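Local coordinates for protein stress response kinase A (Escherichia coli, PDB 1ZYL) that phosphorylates itself and probably other proteins on serine and threonine at the expense of ATP, and helps cells withstand stress, probably that linked to reactive oxygen species, at residues Q72-L77 / V216-A221; G224-D229 / S256-A261. One frame throughout, in Å; residues are numbered along the deposited sequence.

Followed from the N terminus, after helix 13-22 the chain forms three strands of the five-stranded antiparallel sheet and then helix 64-79, where contact 1 starts. It next completes that sheet with strands 96-98 and 101-107 and runs through helices 119-136, 149-161 and 171-188 before residues 216-221 close this long loop against the helix. Contact 2 opens three residues later, at 224, and closes a shorter, largely helical loop. The two are thus in series, neither nesting nor crossing. Contact 1 joins helix 64-79 of the N-terminal lobe to the loop holding the inferred metal ligand Asp-217; contact 2 stays within the C-terminal lobe, tying the turn after strand 223-224 to the connection between helices 238-252 and 266-283. Helix 119-136 borders both.

Contact 1 of 2, residues Q72-L77 / V216-A221; sequences QFALQL and VDLDDA
Between Leu-218 and Ala-221, which both pack on helix 64-79, the carbonyl O of Asp-219 is gripped by Trp-62 NE1 and Arg-144 NH2. The type I turn that carries it is closed by the backbone N of Ala-221, bonded to Leu-218 O at 2.7 Å. Leu-218 buries the largest share of the contact. Its CG lies beside the backbone N and anti to the carbonyl carbon (chi1 -62°), which brings CD1 to the helix, 4.0 Å from CB of Ala-74. The same methyl approaches CD1 of Phe-73 at 4.4 Å, obliquely to the ring. Ala-221 meets that aromatic differently, with CB at the ring edge near its plane, 4.5 Å from CD1. One face of the Phe-73 ring is backed within the helix by Leu-77 CD2, 3.9 Å above the plane. Just before Leu-218 comes Asp-217, inferred to be catalytic and a magnesium ligand; its OD1 takes a weak bond from Asp-219 N at 3.3 Å. A hydrophobic residue directly after the metal-binding aspartate, packed on the helix of the N-terminal lobe, recalls the DFG phenylalanine on helix C of eukaryotic protein kinases, consistent with a kinase-like fold.

Contact 2 of 2, residues G224-D229 / S256-A261; sequences GPAVQD and SEFDTA
Val-227 meets Phe-258 at the rim of its ring, and the two side chains cross at about a right angle. The touching branch is CG1, which lies in the ring plane 3.3 Å from CZ and 3.7 Å from CE2; CG2 is turned farther from the ring. Neither CB bond aims straight across the gap. What brings the aromatic over is its first torsion: CG stands anti to the backbone N (chi1 -178°), extending the ring until its far end reaches the turn. Ala-226 adds CB at the same rim, near the plane and 4.4 Å from CE2, so both aliphatic groups meet the edge of the ring. The Phe-258 side chain also touches Ile-249 of helix 238-252 and Ile-263. The backbone carrying the two aliphatic residues is held by local bonds, Gln-228 N to Pro-225 O at 2.7 Å and Asp-229 N to Ala-226 O at 3.0 Å. Glu-262 OE2 accepts Val-227 N, while Asp-229 OD1 takes His-199 N and His-133 NE2. An aspartate bonded to the backbone just ahead of the inferred catalytic Asp-201 resembles the helix F aspartate of protein kinases. Between the segments, by contrast, the contact is wholly apolar: buried methyls against an aromatic edge supply shape and dispersion but little directionality, and the polar bonds that probably set its orientation lie within 224-229 or come from neighbours such as Glu-262.

Contact 1 of 2, residues Q72-L77 / V216-A221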
ATOM      1  N   GLN A  72       1.629   5.396 -15.852  1.00 28.47           N
ATOM      2  CA  GLN A  72       2.308   6.595 -16.290  1.00 28.21           C
ATOM      3  C   GLN A  72       3.382   6.854 -15.231  1.00 28.83           C
ATOM      4  O   GLN A  72       4.580   6.851 -15.527  1.00 29.40           O
ATOM      5  CB  GLN A  72       1.307   7.761 -16.366  1.00 29.37           C
ATOM      6  CG  GLN A  72       1.830   9.008 -17.067  1.00 34.60           C
ATOM      7  CD  GLN A  72       2.618   8.683 -18.341  1.00 38.90           C
ATOM      8  OE1 GLN A  72       2.188   7.863 -19.162  1.00 41.25           O
ATOM      9  NE2 GLN A  72       3.771   9.332 -18.511  1.00 36.25           N
ATOM     10  N   PHE A  73       2.945   7.039 -13.988  1.00 26.98           N
ATOM     11  CA  PHE A  73       3.860   7.300 -12.888  1.00 24.86           C
ATOM     12  C   PHE A  73       5.048   6.338 -12.931  1.00 24.94           C
ATOM     13  O   PHE A  73       6.199   6.767 -12.959  1.00 24.43           O
ATOM     14  CB  PHE A  73       3.116   7.174 -11.556  1.00 24.28           C
ATOM     15  CG  PHE A  73       3.894   7.672 -10.366  1.00 22.79           C
ATOM     16  CD1 PHE A  73       3.537   7.277  -9.084  1.00 21.11           C
ATOM     17  CD2 PHE A  73       4.961   8.548 -10.523  1.00 22.08           C
ATOM     18  CE1 PHE A  73       4.231   7.747  -7.978  1.00 22.80           C
ATOM     19  CE2 PHE A  73       5.662   9.025  -9.420  1.00 23.35           C
ATOM     20  CZ  PHE A  73       5.297   8.624  -8.144  1.00 23.59           C
ATOM     21  N   ALA A  74       4.772   5.039 -12.953  1.00 26.11           N
ATOM     22  CA  ALA A  74       5.837   4.043 -12.998  1.00 29.05           C
ATOM     23  C   ALA A  74       6.776   4.290 -14.170  1.00 31.55           C
ATOM     24  O   ALA A  74       7.994   4.278 -14.013  1.00 32.24           O
ATOM     25  CB  ALA A  74       5.250   2.647 -13.107  1.00 27.35           C
ATOM     26  N   LEU A  75       6.201   4.520 -15.345  1.00 34.23           N
ATOM     27  CA  LEU A  75       6.987   4.751 -16.547  1.00 35.95           C
ATOM     28  C   LEU A  75       7.843   6.002 -16.417  1.00 37.16           C
ATOM     29  O   LEU A  75       9.021   5.986 -16.765  1.00 38.11           O
ATOM     30  CB  LEU A  75       6.071   4.876 -17.762  1.00 35.50           C
ATOM     31  CG  LEU A  75       6.680   4.388 -19.077  1.00 37.54           C
ATOM     32  CD1 LEU A  75       6.462   2.878 -19.194  1.00 35.68           C
ATOM     33  CD2 LEU A  75       6.037   5.119 -20.255  1.00 36.59           C
ATOM     34  N   GLN A  76       7.252   7.087 -15.920  1.00 38.34           N
ATOM     35  CA  GLN A  76       7.982   8.340 -15.737  1.00 38.86           C
ATOM     36  C   GLN A  76       9.081   8.157 -14.698  1.00 38.90           C
ATOM     37  O   GLN A  76      10.211   8.611 -14.879  1.00 38.94           O
ATOM     38  CB  GLN A  76       7.029   9.454 -15.296  1.00 40.34           C
ATOM     39  CG  GLN A  76       7.732  10.727 -14.832  1.00 43.82           C
ATOM     40  CD  GLN A  76       6.791  11.916 -14.698  1.00 46.05           C
ATOM     41  OE1 GLN A  76       5.609  11.763 -14.379  1.00 48.32           O
ATOM     42  NE2 GLN A  76       7.320  13.112 -14.926  1.00 45.76           N
ATOM     43  N   LEU A  77       8.738   7.482 -13.609  1.00 37.82           N
ATOM     44  CA  LEU A  77       9.680   7.222 -12.532  1.00 37.28           C
ATOM     45  C   LEU A  77      10.933   6.515 -13.072  1.00 37.99           C
ATOM     46  O   LEU A  77      12.053   6.777 -12.620  1.00 37.78           O
ATOM     47  CB  LEU A  77       8.993   6.363 -11.467  1.00 35.52           C
ATOM     48  CG  LEU A  77       9.190   6.709  -9.990  1.00 35.12           C
ATOM     49  CD1 LEU A  77       9.036   8.200  -9.783  1.00 35.81           C
ATOM     50  CD2 LEU A  77       8.171   5.944  -9.144  1.00 34.86           C
ATOM     51  N   VAL A 216       8.647  -2.307  -5.436  1.00 37.35           N
ATOM     52  CA  VAL A 216       7.699  -3.077  -6.215  1.00 37.93           C
ATOM     53  C   VAL A 216       6.290  -2.817  -5.730  1.00 38.34           C
ATOM     54  O   VAL A 216       6.071  -2.503  -4.554  1.00 37.91           O
ATOM     55  CB  VAL A 216       7.979  -4.600  -6.115  1.00 37.07           C
ATOM     56  CG1 VAL A 216       9.287  -4.925  -6.789  1.00 37.82           C
ATOM     57  CG2 VAL A 216       8.023  -5.036  -4.660  1.00 34.43           C
ATOM     58  N   ASP A 217       5.343  -2.926  -6.658  1.00 37.35           N
ATOM     59  CA  ASP A 217       3.931  -2.763  -6.352  1.00 35.53           C
ATOM     60  C   ASP A 217       3.468  -1.325  -6.135  1.00 32.79           C
ATOM     61  O   ASP A 217       3.523  -0.815  -5.018  1.00 32.44           O
ATOM     62  CB  ASP A 217       3.584  -3.599  -5.114  1.00 38.09           C
ATOM     63  CG  ASP A 217       2.155  -4.092  -5.124  1.00 40.75           C
ATOM     64  OD1 ASP A 217       1.315  -3.444  -5.788  1.00 41.63           O
ATOM     65  OD2 ASP A 217       1.870  -5.117  -4.461  1.00 41.24           O
ATOM     66  N   LEU A 218       3.000  -0.679  -7.200  1.00 29.23           N
ATOM     67  CA  LEU A 218       2.496   0.680  -7.093  1.00 26.27           C
ATOM     68  C   LEU A 218       0.974   0.671  -7.108  1.00 25.83           C
ATOM     69  O   LEU A 218       0.339   1.723  -7.150  1.00 24.35           O
ATOM     70  CB  LEU A 218       2.998   1.545  -8.244  1.00 24.94           C
ATOM     71  CG  LEU A 218       4.497   1.787  -8.408  1.00 24.70           C
ATOM     72  CD1 LEU A 218       4.664   3.058  -9.208  1.00 23.28           C
ATOM     73  CD2 LEU A 218       5.200   1.932  -7.069  1.00 23.52           C
ATOM     74  N   ASP A 219       0.392  -0.522  -7.068  1.00 26.39           N
ATOM     75  CA  ASP A 219      -1.059  -0.663  -7.093  1.00 28.67           C
ATOM     76  C   ASP A 219      -1.753   0.289  -6.118  1.00 27.71           C
ATOM     77  O   ASP A 219      -2.888   0.711  -6.354  1.00 26.43           O
ATOM     78  CB  ASP A 219      -1.459  -2.102  -6.755  1.00 32.40           C
ATOM     79  CG  ASP A 219      -2.923  -2.392  -7.057  1.00 33.65           C
ATOM     80  OD1 ASP A 219      -3.506  -3.278  -6.397  1.00 34.21           O
ATOM     81  OD2 ASP A 219      -3.483  -1.744  -7.966  1.00 34.00           O
ATOM     82  N   ASP A 220      -1.069   0.627  -5.026  1.00 27.63           N
ATOM     83  CA  ASP A 220      -1.646   1.512  -4.016  1.00 26.62           C
ATOM     84  C   ASP A 220      -1.259   2.972  -4.139  1.00 24.07           C
ATOM     85  O   ASP A 220      -1.784   3.813  -3.419  1.00 24.09           O
ATOM     86  CB  ASP A 220      -1.323   0.997  -2.613  1.00 28.68           C
ATOM     87  CG  ASP A 220      -2.359  -0.014  -2.107  1.00 31.98           C
ATOM     88  OD1 ASP A 220      -1.975  -0.976  -1.397  1.00 33.40           O
ATOM     89  OD2 ASP A 220      -3.561   0.164  -2.409  1.00 31.04           O
ATOM     90  N   ALA A 221      -0.358   3.276  -5.063  1.00 22.65           N
ATOM     91  CA  ALA A 221       0.067   4.654  -5.282  1.00 21.58           C
ATOM     92  C   ALA A 221      -1.150   5.553  -5.113  1.00 21.28           C
ATOM     93  O   ALA A 221      -2.177   5.351  -5.752  1.00 22.07           O
ATOM     94  CB  ALA A 221       0.656   4.810  -6.691  1.00 20.54           C
TER

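Contact 2 of 2, residues G224-D229 / S256-A261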
ATOM      1  N   GLY A 224      -0.730  11.781  -1.384  1.00 21.10           N
ATOM      2  CA  GLY A 224      -0.687  11.979   0.052  1.00 21.52           C
ATOM      3  C   GLY A 224       0.559  12.709   0.507  1.00 22.45           C
ATOM      4  O   GLY A 224       1.286  13.276  -0.309  1.00 24.83           O
ATOM      5  N   PRO A 225       0.833  12.717   1.816  1.00 21.77           N
ATOM      6  CA  PRO A 225       2.010  13.389   2.372  1.00 20.58           C
ATOM      7  C   PRO A 225       3.238  12.492   2.298  1.00 21.20           C
ATOM      8  O   PRO A 225       3.169  11.294   2.601  1.00 19.63           O
ATOM      9  CB  PRO A 225       1.587  13.675   3.802  1.00 19.48           C
ATOM     10  CG  PRO A 225       0.800  12.472   4.131  1.00 20.95           C
ATOM     11  CD  PRO A 225      -0.045  12.230   2.892  1.00 20.83           C
ATOM     12  N   ALA A 226       4.362  13.083   1.903  1.00 22.52           N
ATOM     13  CA  ALA A 226       5.617  12.359   1.772  1.00 20.75           C
ATOM     14  C   ALA A 226       5.836  11.370   2.912  1.00 21.09           C
ATOM     15  O   ALA A 226       6.263  10.239   2.673  1.00 22.84           O
ATOM     16  CB  ALA A 226       6.773  13.338   1.686  1.00 19.93           C
ATOM     17  N   VAL A 227       5.536  11.781   4.144  1.00 19.56           N
ATOM     18  CA  VAL A 227       5.706  10.895   5.296  1.00 20.03           C
ATOM     19  C   VAL A 227       5.122   9.502   5.117  1.00 19.88           C
ATOM     20  O   VAL A 227       5.644   8.538   5.686  1.00 19.61           O
ATOM     21  CB  VAL A 227       5.082  11.461   6.576  1.00 19.23           C
ATOM     22  CG1 VAL A 227       6.156  12.036   7.450  1.00 21.56           C
ATOM     23  CG2 VAL A 227       4.050  12.502   6.241  1.00 21.46           C
ATOM     24  N   GLN A 228       4.043   9.403   4.339  1.00 19.58           N
ATOM     25  CA  GLN A 228       3.372   8.125   4.100  1.00 19.84           C
ATOM     26  C   GLN A 228       4.330   7.027   3.675  1.00 21.85           C
ATOM     27  O   GLN A 228       4.187   5.886   4.097  1.00 23.73           O
ATOM     28  CB  GLN A 228       2.305   8.273   3.020  1.00 17.06           C
ATOM     29  CG  GLN A 228       0.934   7.784   3.426  1.00 15.82           C
ATOM     30  CD  GLN A 228       0.942   6.383   3.997  1.00 15.92           C
ATOM     31  OE1 GLN A 228       1.046   5.394   3.268  1.00 12.91           O
ATOM     32  NE2 GLN A 228       0.829   6.292   5.315  1.00 15.33           N
ATOM     33  N   ASP A 229       5.299   7.375   2.830  1.00 22.66           N
ATOM     34  CA  ASP A 229       6.271   6.408   2.328  1.00 22.07           C
ATOM     35  C   ASP A 229       7.494   6.311   3.230  1.00 21.76           C
ATOM     36  O   ASP A 229       8.476   5.651   2.880  1.00 20.95           O
ATOM     37  CB  ASP A 229       6.720   6.794   0.914  1.00 24.85           C
ATOM     38  CG  ASP A 229       5.609   6.677  -0.113  1.00 26.47           C
ATOM     39  OD1 ASP A 229       5.728   7.304  -1.185  1.00 25.06           O
ATOM     40  OD2 ASP A 229       4.621   5.952   0.144  1.00 30.80           O
ATOM     41  N   SER A 256      14.826  15.611  -2.434  1.00 31.23           N
ATOM     42  CA  SER A 256      13.562  16.231  -2.055  1.00 30.74           C
ATOM     43  C   SER A 256      13.658  16.707  -0.622  1.00 31.56           C
ATOM     44  O   SER A 256      14.059  15.955   0.268  1.00 31.31           O
ATOM     45  CB  SER A 256      12.406  15.242  -2.183  1.00 30.06           C
ATOM     46  OG  SER A 256      12.050  15.051  -3.535  1.00 32.65           O
ATOM     47  N   GLU A 257      13.311  17.964  -0.394  1.00 32.68           N
ATOM     48  CA  GLU A 257      13.363  18.478   0.951  1.00 35.27           C
ATOM     49  C   GLU A 257      12.208  17.821   1.692  1.00 35.30           C
ATOM     50  O   GLU A 257      11.148  17.570   1.113  1.00 36.97           O
ATOM     51  CB  GLU A 257      13.210  19.996   0.957  1.00 38.27           C
ATOM     52  CG  GLU A 257      13.465  20.605   2.330  1.00 46.61           C
ATOM     53  CD  GLU A 257      13.168  22.093   2.394  1.00 50.88           C
ATOM     54  OE1 GLU A 257      13.255  22.667   3.503  1.00 52.10           O
ATOM     55  OE2 GLU A 257      12.848  22.686   1.339  1.00 53.52           O
ATOM     56  N   PHE A 258      12.428  17.512   2.964  1.00 33.71           N
ATOM     57  CA  PHE A 258      11.398  16.888   3.786  1.00 30.69           C
ATOM     58  C   PHE A 258      10.891  17.909   4.790  1.00 29.87           C
ATOM     59  O   PHE A 258      11.664  18.659   5.373  1.00 30.35           O
ATOM     60  CB  PHE A 258      11.959  15.673   4.532  1.00 27.88           C
ATOM     61  CG  PHE A 258      10.938  14.955   5.372  1.00 26.79           C
ATOM     62  CD1 PHE A 258      11.127  14.800   6.740  1.00 26.17           C
ATOM     63  CD2 PHE A 258       9.777  14.443   4.796  1.00 25.84           C
ATOM     64  CE1 PHE A 258      10.171  14.150   7.524  1.00 24.48           C
ATOM     65  CE2 PHE A 258       8.817  13.792   5.573  1.00 23.84           C
ATOM     66  CZ  PHE A 258       9.016  13.647   6.937  1.00 22.71           C
ATOM     67  N   ASP A 259       9.586  17.944   4.984  1.00 30.25           N
ATOM     68  CA  ASP A 259       9.004  18.869   5.931  1.00 30.98           C
ATOM     69  C   ASP A 259       8.872  18.153   7.272  1.00 30.77           C
ATOM     70  O   ASP A 259       7.959  17.356   7.474  1.00 32.17           O
ATOM     71  CB  ASP A 259       7.640  19.317   5.442  1.00 34.56           C
ATOM     72  CG  ASP A 259       7.471  20.800   5.529  1.00 39.78           C
ATOM     73  OD1 ASP A 259       8.087  21.500   4.691  1.00 43.54           O
ATOM     74  OD2 ASP A 259       6.741  21.263   6.439  1.00 41.61           O
ATOM     75  N   THR A 260       9.792  18.442   8.182  1.00 28.19           N
ATOM     76  CA  THR A 260       9.806  17.820   9.489  1.00 26.18           C
ATOM     77  C   THR A 260       8.426  17.778  10.159  1.00 24.64           C
ATOM     78  O   THR A 260       8.086  16.805  10.836  1.00 24.74           O
ATOM     79  CB  THR A 260      10.798  18.547  10.409  1.00 27.20           C
ATOM     80  OG1 THR A 260      11.954  18.919   9.652  1.00 29.12           O
ATOM     81  CG2 THR A 260      11.243  17.640  11.539  1.00 26.83           C
ATOM     82  N   ALA A 261       7.616  18.811   9.959  1.00 21.88           N
ATOM     83  CA  ALA A 261       6.302  18.838  10.595  1.00 20.49           C
ATOM     84  C   ALA A 261       5.393  17.668  10.226  1.00 21.22           C
ATOM     85  O   ALA A 261       4.481  17.339  10.977  1.00 20.99           O
ATOM     86  CB  ALA A 261       5.603  20.145  10.301  1.00 16.19           C
TER